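PDB 5Z06: Exo beta-1,2-glucooligosaccharide sophorohydrolase (non-reducing end) from Parabacteroides distasonis ATCC 8503, which hydrolyses linear beta-1,2-glucan and beta-1,2-glucooligosaccharides of four or more glucose units, releasing sophorose from the non-reducing end. Local coordinates for residues A25-S29 and P30-K34; T164-G167 and N168-I172; Y556-N559 and N560-A564; P621-P624 and D625-K629. All blocks are in the same frame, centred on the assembly; numbering follows the deposited sequence.

Contacts 1 and 2 lie in the N-terminal beta region, their centres 11 Å apart, and both reach the seven-stranded sheet. Contact 1 is partly buried and joins two sheets mainly by apolar and aromatic packing. Contact 2 is a surface turn leading into strand 169-180, and its chemistry is polar, centred on one carboxylate. Contacts 3 and 4 belong to the helical glycoamylase-like part, their centres about 47 to 59 Å from those of contacts 1 and 2. Contact 3 is the first turns of helix 556-573, rich in amides and water; contact 4 is the more buried start of helix 624-636. These two touch: Gln561 NE2 lies 2.8 Å from Tyr622 O, and Ala564 packs on Thr623.

Contact 1: residues A25-S29 and P30-K34; sequences AKYTS and PSWIK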
loop_
_atom_site.group_PDB
_atom_site.type_symbol
_atom_site.label_atom_id
_atom_site.label_comp_id
_atom_site.label_asym_id
_atom_site.label_seq_id
_atom_site.Cartn_x
_atom_site.Cartn_y
_atom_site.Cartn_z
ATOM N N ALA A 25 -12.049 11.246 -20.861
ATOM C CA ALA A 25 -12.864 12.273 -21.473
ATOM C C ALA A 25 -12.318 12.501 -22.865
ATOM O O ALA A 25 -11.124 12.712 -23.053
ATOM C CB ALA A 25 -12.868 13.541 -20.650
ATOM N N LYS A 26 -13.190 12.378 -23.846
ATOM C CA LYS A 26 -12.783 12.487 -25.224
ATOM C C LYS A 26 -13.941 13.033 -25.995
ATOM O O LYS A 26 -15.071 13.031 -25.518
ATOM C CB LYS A 26 -12.323 11.143 -25.793
ATOM C CG LYS A 26 -13.302 9.999 -25.617
ATOM C CD LYS A 26 -12.678 8.627 -25.911
ATOM C CE LYS A 26 -12.659 8.269 -27.388
ATOM N NZ LYS A 26 -13.135 6.877 -27.622
ATOM N N TYR A 27 -13.649 13.522 -27.185
ATOM C CA TYR A 27 -14.648 14.215 -27.973
ATOM C C TYR A 27 -14.279 14.194 -29.427
ATOM O O TYR A 27 -13.118 13.992 -29.805
ATOM C CB TYR A 27 -14.813 15.679 -27.491
ATOM C CG TYR A 27 -13.531 16.437 -27.617
ATOM C CD1 TYR A 27 -13.220 17.134 -28.792
ATOM C CD2 TYR A 27 -12.582 16.393 -26.600
ATOM C CE1 TYR A 27 -12.005 17.785 -28.936
ATOM C CE2 TYR A 27 -11.375 17.053 -26.726
ATOM C CZ TYR A 27 -11.088 17.744 -27.893
ATOM O OH TYR A 27 -9.888 18.384 -28.020
ATOM N N THR A 28 -15.302 14.429 -30.224
ATOM C CA THR A 28 -15.190 14.629 -31.650
ATOM C C THR A 28 -15.746 16.023 -31.867
ATOM O O THR A 28 -16.925 16.295 -31.582
ATOM C CB THR A 28 -16.047 13.633 -32.416
ATOM O OG1 THR A 28 -15.746 12.322 -31.958
ATOM C CG2 THR A 28 -15.803 13.736 -33.930
ATOM N N SER A 29 -14.879 16.911 -32.322
ATOM C CA SER A 29 -15.282 18.255 -32.702
ATOM C C SER A 29 -16.446 18.155 -33.729
ATOM O O SER A 29 -16.412 17.267 -34.575
ATOM C CB SER A 29 -14.059 18.970 -33.273
ATOM O OG SER A 29 -14.435 20.161 -33.902
ATOM N N PRO A 30 -17.453 19.029 -33.691
ATOM C CA PRO A 30 -17.452 20.303 -32.966
ATOM C C PRO A 30 -17.854 20.244 -31.513
ATOM O O PRO A 30 -17.995 21.290 -30.899
ATOM C CB PRO A 30 -18.493 21.136 -33.746
ATOM C CG PRO A 30 -19.418 20.093 -34.290
ATOM C CD PRO A 30 -18.468 19.034 -34.759
ATOM N N SER A 31 -18.077 19.055 -30.980
ATOM C CA SER A 31 -18.287 18.908 -29.550
ATOM C C SER A 31 -16.958 19.022 -28.803
ATOM O O SER A 31 -15.873 18.948 -29.385
ATOM C CB SER A 31 -18.986 17.578 -29.229
ATOM O OG SER A 31 -20.348 17.664 -29.548
ATOM N N TRP A 32 -17.062 19.197 -27.501
ATOM C CA TRP A 32 -15.907 19.342 -26.686
ATOM C C TRP A 32 -16.206 18.854 -25.297
ATOM O O TRP A 32 -17.330 18.941 -24.831
ATOM C CB TRP A 32 -15.434 20.797 -26.674
ATOM C CG TRP A 32 -14.206 20.982 -25.866
ATOM C CD1 TRP A 32 -12.974 20.401 -26.077
ATOM C CD2 TRP A 32 -14.085 21.745 -24.668
ATOM N NE1 TRP A 32 -12.094 20.783 -25.089
ATOM C CE2 TRP A 32 -12.751 21.606 -24.212
ATOM C CE3 TRP A 32 -14.963 22.550 -23.939
ATOM C CZ2 TRP A 32 -12.289 22.248 -23.073
ATOM C CZ3 TRP A 32 -14.492 23.187 -22.792
ATOM C CH2 TRP A 32 -13.167 23.039 -22.386
ATOM N N ILE A 33 -15.198 18.262 -24.676
ATOM C CA ILE A 33 -15.206 18.048 -23.244
ATOM C C ILE A 33 -13.830 18.386 -22.684
ATOM O O ILE A 33 -12.791 18.019 -23.252
ATOM C CB ILE A 33 -15.659 16.623 -22.838
ATOM C CG1 ILE A 33 -15.654 16.494 -21.323
ATOM C CG2 ILE A 33 -14.793 15.536 -23.493
ATOM C CD1 ILE A 33 -16.504 15.357 -20.809
ATOM N N LYS A 34 -13.841 19.092 -21.558
ATOM C CA LYS A 34 -12.629 19.556 -20.957
ATOM C C LYS A 34 -11.925 18.349 -20.393
ATOM O O LYS A 34 -12.548 17.527 -19.720
ATOM C CB LYS A 34 -12.924 20.571 -19.849
ATOM C CG LYS A 34 -11.680 21.241 -19.303
ATOM C CD LYS A 34 -12.038 22.181 -18.171
ATOM C CE LYS A 34 -10.841 22.625 -17.377
ATOM N NZ LYS A 34 -11.234 23.507 -16.235
#
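Tyr27 lays its ring across the edge of Trp32. Trp32 CD1 sits over the centre of the tyrosine face, 3.7 Å from Tyr27 CZ, with the ring planes 70° apart, a T-shaped stack in which the indole supplies the edge. The tyrosine reaches this place because its CG stands between backbone N and carbonyl carbon (chi1 60°), which also brings Tyr27 CD1 within 3.3 Å of Ser31 O.

Ile33 adds aliphatic packing. Ile33 CG2 rests 3.9 Å from Tyr27 CD2, while Ile33 CD1 lies 4.1 Å from Ala25 CB; a small alanine suits this place because it leaves room for the branched chain. The same methyl, Ile33 CG2, also comes close to the backbone, 3.2 Å from Lys26 O. Strand 23-28 pairs with strand 65-71, whereas strand 32-33 pairs with strand 53-59 of another sheet, so the chain forms a beta-arch between two sheets, with Ile33 between them, also against Trp66 and Leu56. Cutting Ile33 back to an alanine would probably open a gap beside Ala25 and Trp66 and leave Tyr27 CD2 without its methyl neighbour.

The bend is a type VI turn, made possible by the cis peptide before Pro30. Ser31 N gives Thr28 O a weak hydrogen bond of 3.1 Å (133° at the hydrogen), and Ser31 OG hydrogen-bonds to Ala61 N.

Contact 2: residues T164-G167 and N168-I172; sequences TADG and NEYTI
Asp166 holds two partners with the two oxygens of its carboxylate. Asp166 OD1 accepts the backbone N-H of Asn168, 3.0 Å from Asn168 N, an almost straight bond (172° at the hydrogen) that arrives from above the carboxylate plane. OD2 accepts a hydrogen bond from the Tyr170 hydroxyl, and the distance from Asp166 OD2 to Tyr170 OH is a very short 2.5 Å. The carboxylate meets the phenol at its edge, near the ring plane, the two planes turned 37° against each other.

Tyr170 OH has a second partner. Asn168 ND2 donates to it at 3.0 Å, again nearly straight, with the hydroxyl lying in the plane of the amide. An asparagine suits this position because its short chain offers an N-H donor just where the phenol needs one.

The bond from Asn168 N to Asp166 OD1 makes residues 166-168 an Asx turn. With CG between backbone N and carbonyl carbon (chi1 64°), the acid is placed to reach the N-H two residues on. Gly167, between the two, has a positive phi that glycine adopts readily, and its backbone bonds to Ser60. Just before, Ala165 centres an inverse gamma turn. Tyr170, a residue of strand 169-180, is fixed by strand pairing with Tyr58, and its ring packs on Met97 and Ala101.

The hydroxyl thus both donates and accepts. Although the exact length of the very short bond may be uncertain, two donors directed at one carboxylate are consistent with an acid that probably remains ionised in this surface turn.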
loop_
_atom_site.group_PDB
_atom_site.type_symbol
_atom_site.label_atom_id
_atom_site.label_comp_id
_atom_site.label_asym_id
_atom_site.label_seq_id
_atom_site.Cartn_x
_atom_site.Cartn_y
_atom_site.Cartn_z
ATOM N N THR A 164 -28.987 16.726 -25.106
ATOM C CA THR A 164 -29.322 17.538 -26.262
ATOM C C THR A 164 -28.059 18.207 -26.767
ATOM O O THR A 164 -27.376 18.895 -26.021
ATOM C CB THR A 164 -30.339 18.644 -25.903
ATOM O OG1 THR A 164 -31.434 18.078 -25.177
ATOM C CG2 THR A 164 -30.860 19.325 -27.151
ATOM N N ALA A 165 -27.755 17.996 -28.042
ATOM C CA ALA A 165 -26.705 18.738 -28.711
ATOM C C ALA A 165 -27.171 20.170 -29.035
ATOM O O ALA A 165 -27.393 20.523 -30.187
ATOM C CB ALA A 165 -26.260 18.002 -29.963
ATOM N N ASP A 166 -27.274 20.995 -28.000
ATOM C CA ASP A 166 -27.665 22.411 -28.149
ATOM C C ASP A 166 -26.473 23.352 -28.405
ATOM O O ASP A 166 -26.656 24.549 -28.500
ATOM C CB ASP A 166 -28.424 22.875 -26.906
ATOM C CG ASP A 166 -27.568 22.848 -25.640
ATOM O OD1 ASP A 166 -26.347 22.601 -25.740
ATOM O OD2 ASP A 166 -28.107 23.092 -24.552
ATOM N N GLY A 167 -25.246 22.818 -28.413
ATOM C CA GLY A 167 -24.044 23.595 -28.735
ATOM C C GLY A 167 -23.528 24.558 -27.677
ATOM O O GLY A 167 -22.588 25.321 -27.949
ATOM N N ASN A 168 -24.121 24.541 -26.481
ATOM C CA ASN A 168 -23.679 25.417 -25.399
ATOM C C ASN A 168 -22.681 24.724 -24.490
ATOM O O ASN A 168 -22.684 23.496 -24.344
ATOM C CB ASN A 168 -24.852 25.898 -24.542
ATOM C CG ASN A 168 -25.916 26.614 -25.347
ATOM O OD1 ASN A 168 -25.629 27.271 -26.343
ATOM N ND2 ASN A 168 -27.161 26.436 -24.942
ATOM N N GLU A 169 -21.840 25.541 -23.871
ATOM C CA GLU A 169 -20.890 25.079 -22.888
ATOM C C GLU A 169 -21.575 25.003 -21.551
ATOM O O GLU A 169 -22.184 25.977 -21.114
ATOM C CB GLU A 169 -19.700 26.010 -22.791
ATOM C CG GLU A 169 -18.565 25.404 -21.977
ATOM C CD GLU A 169 -17.385 26.320 -21.872
ATOM O OE1 GLU A 169 -17.069 26.996 -22.872
ATOM O OE2 GLU A 169 -16.779 26.360 -20.793
ATOM N N TYR A 170 -21.476 23.844 -20.912
ATOM C CA TYR A 170 -21.983 23.656 -19.564
ATOM C C TYR A 170 -20.853 23.086 -18.753
ATOM O O TYR A 170 -20.006 22.373 -19.265
ATOM C CB TYR A 170 -23.171 22.693 -19.538
ATOM C CG TYR A 170 -24.330 23.169 -20.351
ATOM C CD1 TYR A 170 -25.116 24.219 -19.914
ATOM C CD2 TYR A 170 -24.635 22.578 -21.577
ATOM C CE1 TYR A 170 -26.179 24.675 -20.667
ATOM C CE2 TYR A 170 -25.700 23.025 -22.338
ATOM C CZ TYR A 170 -26.466 24.073 -21.878
ATOM O OH TYR A 170 -27.529 24.522 -22.616
ATOM N N THR A 171 -20.848 23.432 -17.484
ATOM C CA THR A 171 -19.944 22.858 -16.534
ATOM C C THR A 171 -20.843 22.296 -15.468
ATOM O O THR A 171 -21.610 23.041 -14.838
ATOM C CB THR A 171 -19.023 23.902 -15.913
ATOM O OG1 THR A 171 -18.054 24.290 -16.876
ATOM C CG2 THR A 171 -18.303 23.344 -14.699
ATOM N N ILE A 172 -20.753 20.986 -15.274
ATOM C CA ILE A 172 -21.317 20.381 -14.078
ATOM C C ILE A 172 -20.186 19.712 -13.299
ATOM O O ILE A 172 -19.159 19.326 -13.865
ATOM C CB ILE A 172 -22.495 19.425 -14.397
ATOM C CG1 ILE A 172 -22.017 18.165 -15.110
ATOM C CG2 ILE A 172 -23.546 20.180 -15.225
ATOM C CD1 ILE A 172 -23.110 17.182 -15.455
#

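Contact 3: residues Y556-N559 and N560-A564; sequences YFEN and NQKMA
Tyr556 O receives the N-H of Asn560, 2.7 Å from Asn560 N, the first of four consecutive i to i+4 backbone bonds that open helix 556-573. The helix belongs to the glycoamylase-like part of the chain, a family of the six-hairpin clan built on an (alpha/alpha)6 barrel. The carbonyls of Phe557, Glu558 and Asn559 accept the N-H groups of Gln561, Lys562 and Met563 in the same way.

Charge and water dress one side. Glu558 and Lys562 run alongside each other, pointing the same way, but their salt bridge is long, 3.8 Å from Glu558 OE2 to Lys562 NZ; Lys525 is the stronger partner of the acid, and Lys562 donates to Asn523 O. Water 2 lies between them, giving protons to Glu558 OE2 and, at 2.5 Å, to Asn559 OD1 while accepting from Lys562 NZ. Water 1 links Glu558 O to Gln561 OE1.

Amides do the polar work at buried positions, since each carries both a donor and an acceptor. Asn560 OD1 takes a proton from water 3, which accepts from Asn559 ND2, itself also a donor to Val526 O; Asn560 ND2 donates to Tyr622 OH. With a leucine in place of Asn560, water 3 and the Tyr622 hydroxyl would probably each lose a partner.

Packing completes the contact. Gln561 CB stands over one face of Phe557, and Gln561 NE2, hydrogen-bonded to Tyr622 O, approaches Phe557 CE2 at 3.6 Å. One turn on from Tyr556, Asn560 OD1 lies at its ring edge, 3.8 Å from Tyr556 CD1. Met563 CE reaches within 3.6 Å of Asn559 ND2.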
loop_
_atom_site.group_PDB
_atom_site.type_symbol
_atom_site.label_atom_id
_atom_site.label_comp_id
_atom_site.label_asym_id
_atom_site.label_seq_id
_atom_site.Cartn_x
_atom_site.Cartn_y
_atom_site.Cartn_z
ATOM N N TYR A 556 27.464 -8.565 1.309
ATOM C CA TYR A 556 26.136 -8.096 0.884
ATOM C C TYR A 556 25.817 -6.626 1.145
ATOM O O TYR A 556 25.124 -6.025 0.346
ATOM C CB TYR A 556 24.996 -9.076 1.283
ATOM C CG TYR A 556 25.046 -10.174 0.295
ATOM C CD1 TYR A 556 24.450 -10.033 -0.942
ATOM C CD2 TYR A 556 25.868 -11.258 0.505
ATOM C CE1 TYR A 556 24.583 -10.992 -1.916
ATOM C CE2 TYR A 556 26.006 -12.242 -0.457
ATOM C CZ TYR A 556 25.375 -12.102 -1.672
ATOM O OH TYR A 556 25.512 -13.068 -2.630
ATOM N N PHE A 557 26.349 -6.020 2.191
ATOM C CA PHE A 557 26.161 -4.596 2.328
ATOM C C PHE A 557 26.764 -3.907 1.100
ATOM O O PHE A 557 26.152 -3.016 0.542
ATOM C CB PHE A 557 26.830 -4.013 3.562
ATOM C CG PHE A 557 26.666 -2.530 3.651
ATOM C CD1 PHE A 557 25.459 -1.988 4.098
ATOM C CD2 PHE A 557 27.661 -1.670 3.199
ATOM C CE1 PHE A 557 25.279 -0.617 4.139
ATOM C CE2 PHE A 557 27.482 -0.292 3.243
ATOM C CZ PHE A 557 26.296 0.234 3.712
ATOM N N GLU A 558 27.990 -4.288 0.749
ATOM C CA GLU A 558 28.695 -3.712 -0.387
ATOM C C GLU A 558 27.892 -3.863 -1.665
ATOM O O GLU A 558 27.722 -2.906 -2.419
ATOM C CB GLU A 558 30.054 -4.393 -0.570
ATOM C CG GLU A 558 30.864 -3.930 -1.779
ATOM C CD GLU A 558 31.882 -4.968 -2.196
ATOM O OE1 GLU A 558 33.003 -4.943 -1.654
ATOM O OE2 GLU A 558 31.551 -5.829 -3.061
ATOM N N ASN A 559 27.409 -5.071 -1.898
ATOM C CA ASN A 559 26.701 -5.380 -3.129
ATOM C C ASN A 559 25.290 -4.766 -3.173
ATOM O O ASN A 559 24.879 -4.217 -4.194
ATOM C CB ASN A 559 26.604 -6.886 -3.327
ATOM C CG ASN A 559 26.408 -7.252 -4.787
ATOM O OD1 ASN A 559 27.294 -7.026 -5.617
ATOM N ND2 ASN A 559 25.239 -7.780 -5.114
ATOM N N ASN A 560 24.557 -4.888 -2.063
ATOM C CA ASN A 560 23.237 -4.283 -1.922
ATOM C C ASN A 560 23.338 -2.775 -2.115
ATOM O O ASN A 560 22.543 -2.182 -2.835
ATOM C CB ASN A 560 22.629 -4.572 -0.541
ATOM C CG ASN A 560 22.209 -6.014 -0.373
ATOM O OD1 ASN A 560 22.360 -6.838 -1.282
ATOM N ND2 ASN A 560 21.700 -6.334 0.808
ATOM N N GLN A 561 24.331 -2.169 -1.478
ATOM C CA GLN A 561 24.509 -0.725 -1.571
ATOM C C GLN A 561 24.711 -0.300 -3.018
ATOM O O GLN A 561 24.181 0.722 -3.440
ATOM C CB GLN A 561 25.670 -0.270 -0.707
ATOM C CG GLN A 561 25.972 1.221 -0.750
ATOM C CD GLN A 561 27.206 1.550 0.039
ATOM O OE1 GLN A 561 28.273 0.993 -0.220
ATOM N NE2 GLN A 561 27.076 2.443 1.006
ATOM N N LYS A 562 25.471 -1.091 -3.763
ATOM C CA LYS A 562 25.621 -0.864 -5.181
ATOM C C LYS A 562 24.302 -0.878 -5.910
ATOM O O LYS A 562 24.085 -0.034 -6.784
ATOM C CB LYS A 562 26.543 -1.900 -5.807
ATOM C CG LYS A 562 27.993 -1.567 -5.585
ATOM C CD LYS A 562 28.849 -2.707 -6.055
ATOM C CE LYS A 562 30.301 -2.466 -5.734
ATOM N NZ LYS A 562 31.036 -3.677 -6.162
ATOM N N MET A 563 23.437 -1.834 -5.571
ATOM C CA MET A 563 22.109 -1.858 -6.156
ATOM C C MET A 563 21.328 -0.560 -5.880
ATOM O O MET A 563 20.714 -0.001 -6.779
ATOM C CB MET A 563 21.343 -3.082 -5.707
ATOM C CG MET A 563 21.966 -4.358 -6.248
ATOM S SD MET A 563 21.099 -5.815 -5.655
ATOM C CE MET A 563 21.977 -7.094 -6.539
ATOM N N ALA A 564 21.374 -0.075 -4.649
ATOM C CA ALA A 564 20.710 1.165 -4.317
ATOM C C ALA A 564 21.261 2.307 -5.151
ATOM O O ALA A 564 20.502 3.062 -5.751
ATOM C CB ALA A 564 20.838 1.470 -2.839
HETATM O O HOH W 1 28.879 -0.650 -2.258
HETATM O O HOH W 2 29.543 -6.074 -5.123
HETATM O O HOH W 3 23.156 -8.323 -3.375
#

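Contact 4: residues P621-P624 and D625-K629; sequences PYTP and DASMK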
loop_
_atom_site.group_PDB
_atom_site.type_symbol
_atom_site.label_atom_id
_atom_site.label_comp_id
_atom_site.label_asym_id
_atom_site.label_seq_id
_atom_site.Cartn_x
_atom_site.Cartn_y
_atom_site.Cartn_z
ATOM N N PRO A 621 20.088 2.554 5.141
ATOM C CA PRO A 621 21.410 2.120 5.650
ATOM C C PRO A 621 22.473 2.040 4.587
ATOM O O PRO A 621 23.635 2.126 4.903
ATOM C CB PRO A 621 21.152 0.727 6.207
ATOM C CG PRO A 621 19.696 0.559 6.242
ATOM C CD PRO A 621 19.072 1.513 5.284
ATOM N N TYR A 622 22.047 1.841 3.342
ATOM C CA TYR A 622 22.927 1.770 2.217
ATOM C C TYR A 622 23.314 3.125 1.663
ATOM O O TYR A 622 24.466 3.363 1.360
ATOM C CB TYR A 622 22.254 1.007 1.109
ATOM C CG TYR A 622 21.794 -0.355 1.501
ATOM C CD1 TYR A 622 22.713 -1.369 1.772
ATOM C CD2 TYR A 622 20.443 -0.656 1.580
ATOM C CE1 TYR A 622 22.288 -2.630 2.124
ATOM C CE2 TYR A 622 20.018 -1.923 1.898
ATOM C CZ TYR A 622 20.946 -2.912 2.172
ATOM O OH TYR A 622 20.535 -4.203 2.475
ATOM N N THR A 623 22.335 4.008 1.500
ATOM C CA THR A 623 22.544 5.262 0.785
ATOM C C THR A 623 21.862 6.354 1.598
ATOM O O THR A 623 20.851 6.907 1.177
ATOM C CB THR A 623 21.942 5.166 -0.625
ATOM O OG1 THR A 623 20.558 4.779 -0.532
ATOM C CG2 THR A 623 22.689 4.143 -1.450
ATOM N N PRO A 624 22.410 6.646 2.787
ATOM C CA PRO A 624 21.670 7.525 3.696
ATOM C C PRO A 624 21.373 8.901 3.140
ATOM O O PRO A 624 20.272 9.413 3.319
ATOM C CB PRO A 624 22.569 7.631 4.940
ATOM C CG PRO A 624 23.754 6.773 4.707
ATOM C CD PRO A 624 23.609 6.048 3.406
ATOM N N ASP A 625 22.351 9.492 2.473
ATOM C CA ASP A 625 22.187 10.823 1.957
ATOM C C ASP A 625 21.139 10.797 0.840
ATOM O O ASP A 625 20.230 11.598 0.844
ATOM C CB ASP A 625 23.528 11.373 1.479
ATOM C CG ASP A 625 23.422 12.788 0.951
ATOM O OD1 ASP A 625 22.869 13.674 1.652
ATOM O OD2 ASP A 625 23.905 13.002 -0.176
ATOM N N ALA A 626 21.251 9.837 -0.073
ATOM C CA ALA A 626 20.306 9.698 -1.170
ATOM C C ALA A 626 18.887 9.419 -0.629
ATOM O O ALA A 626 17.881 9.980 -1.119
ATOM C CB ALA A 626 20.758 8.587 -2.133
ATOM N N SER A 627 18.811 8.582 0.396
ATOM C CA SER A 627 17.524 8.258 0.975
ATOM C C SER A 627 16.973 9.449 1.741
ATOM O O SER A 627 15.776 9.691 1.729
ATOM C CB SER A 627 17.604 7.027 1.874
ATOM O OG SER A 627 17.965 5.864 1.145
ATOM N N MET A 628 17.836 10.197 2.395
ATOM C CA MET A 628 17.395 11.386 3.108
ATOM C C MET A 628 16.893 12.438 2.116
ATOM O O MET A 628 15.917 13.111 2.383
ATOM C CB MET A 628 18.515 11.958 3.968
ATOM C CG MET A 628 18.043 13.011 4.944
ATOM S SD MET A 628 16.953 12.296 6.179
ATOM C CE MET A 628 15.510 13.337 6.000
ATOM N N LYS A 629 17.544 12.544 0.966
ATOM C CA LYS A 629 17.075 13.465 -0.077
ATOM C C LYS A 629 15.686 13.099 -0.546
ATOM O O LYS A 629 14.822 13.965 -0.646
ATOM C CB LYS A 629 18.028 13.502 -1.260
ATOM C CG LYS A 629 19.331 14.228 -0.985
ATOM C CD LYS A 629 20.154 14.272 -2.266
ATOM C CE LYS A 629 21.631 14.511 -2.006
ATOM N NZ LYS A 629 21.895 15.913 -1.727
#
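Ser627 folds its side chain back over the residues that begin its helix. Ser627 CB rests 3.3 Å from Thr623 O, and from there OG turns to stand beside its own backbone N (chi1 -63°), which carries Ser627 OG to 3.1 Å from the same Thr623 O. The hydroxyl finds its main partner in Ala616 O. Thr623 OG1, 3.3 Å from Ser627 OG, makes at most a weak, unsettled hydrogen bond to it, since it also has a weak one to Ser619 O. Serine is small enough to fit here and still satisfy its oxygen in a buried place.

Ser627 N also hydrogen-bonds to Thr623 O at 2.8 Å with the donor nearly along the C=O axis, so Thr623 O is held from the backbone while OG lies close by. Thr623 occupies the N-cap position of helix 624-636, though its side chain makes no capping bond; Thr623 CB instead packs on Ala626 CB at 3.9 Å.

Pro624 follows as the first helical residue, where its lack of an N-H costs nothing, and Pro624 O takes Met628 N at 2.7 Å. Asp625, an acid in the first turn, probably interacts favourably with the helix dipole and forms a long salt bridge, 3.9 Å from Asp625 OD2 to Lys629 NZ.

Around this start of the helix, Thr623 lies on Ala564 and Lys565 of helix 556-573, Pro624 on Tyr678 of helix 665-680, and Met628 on Leu287 and Leu288 of helix 284-297.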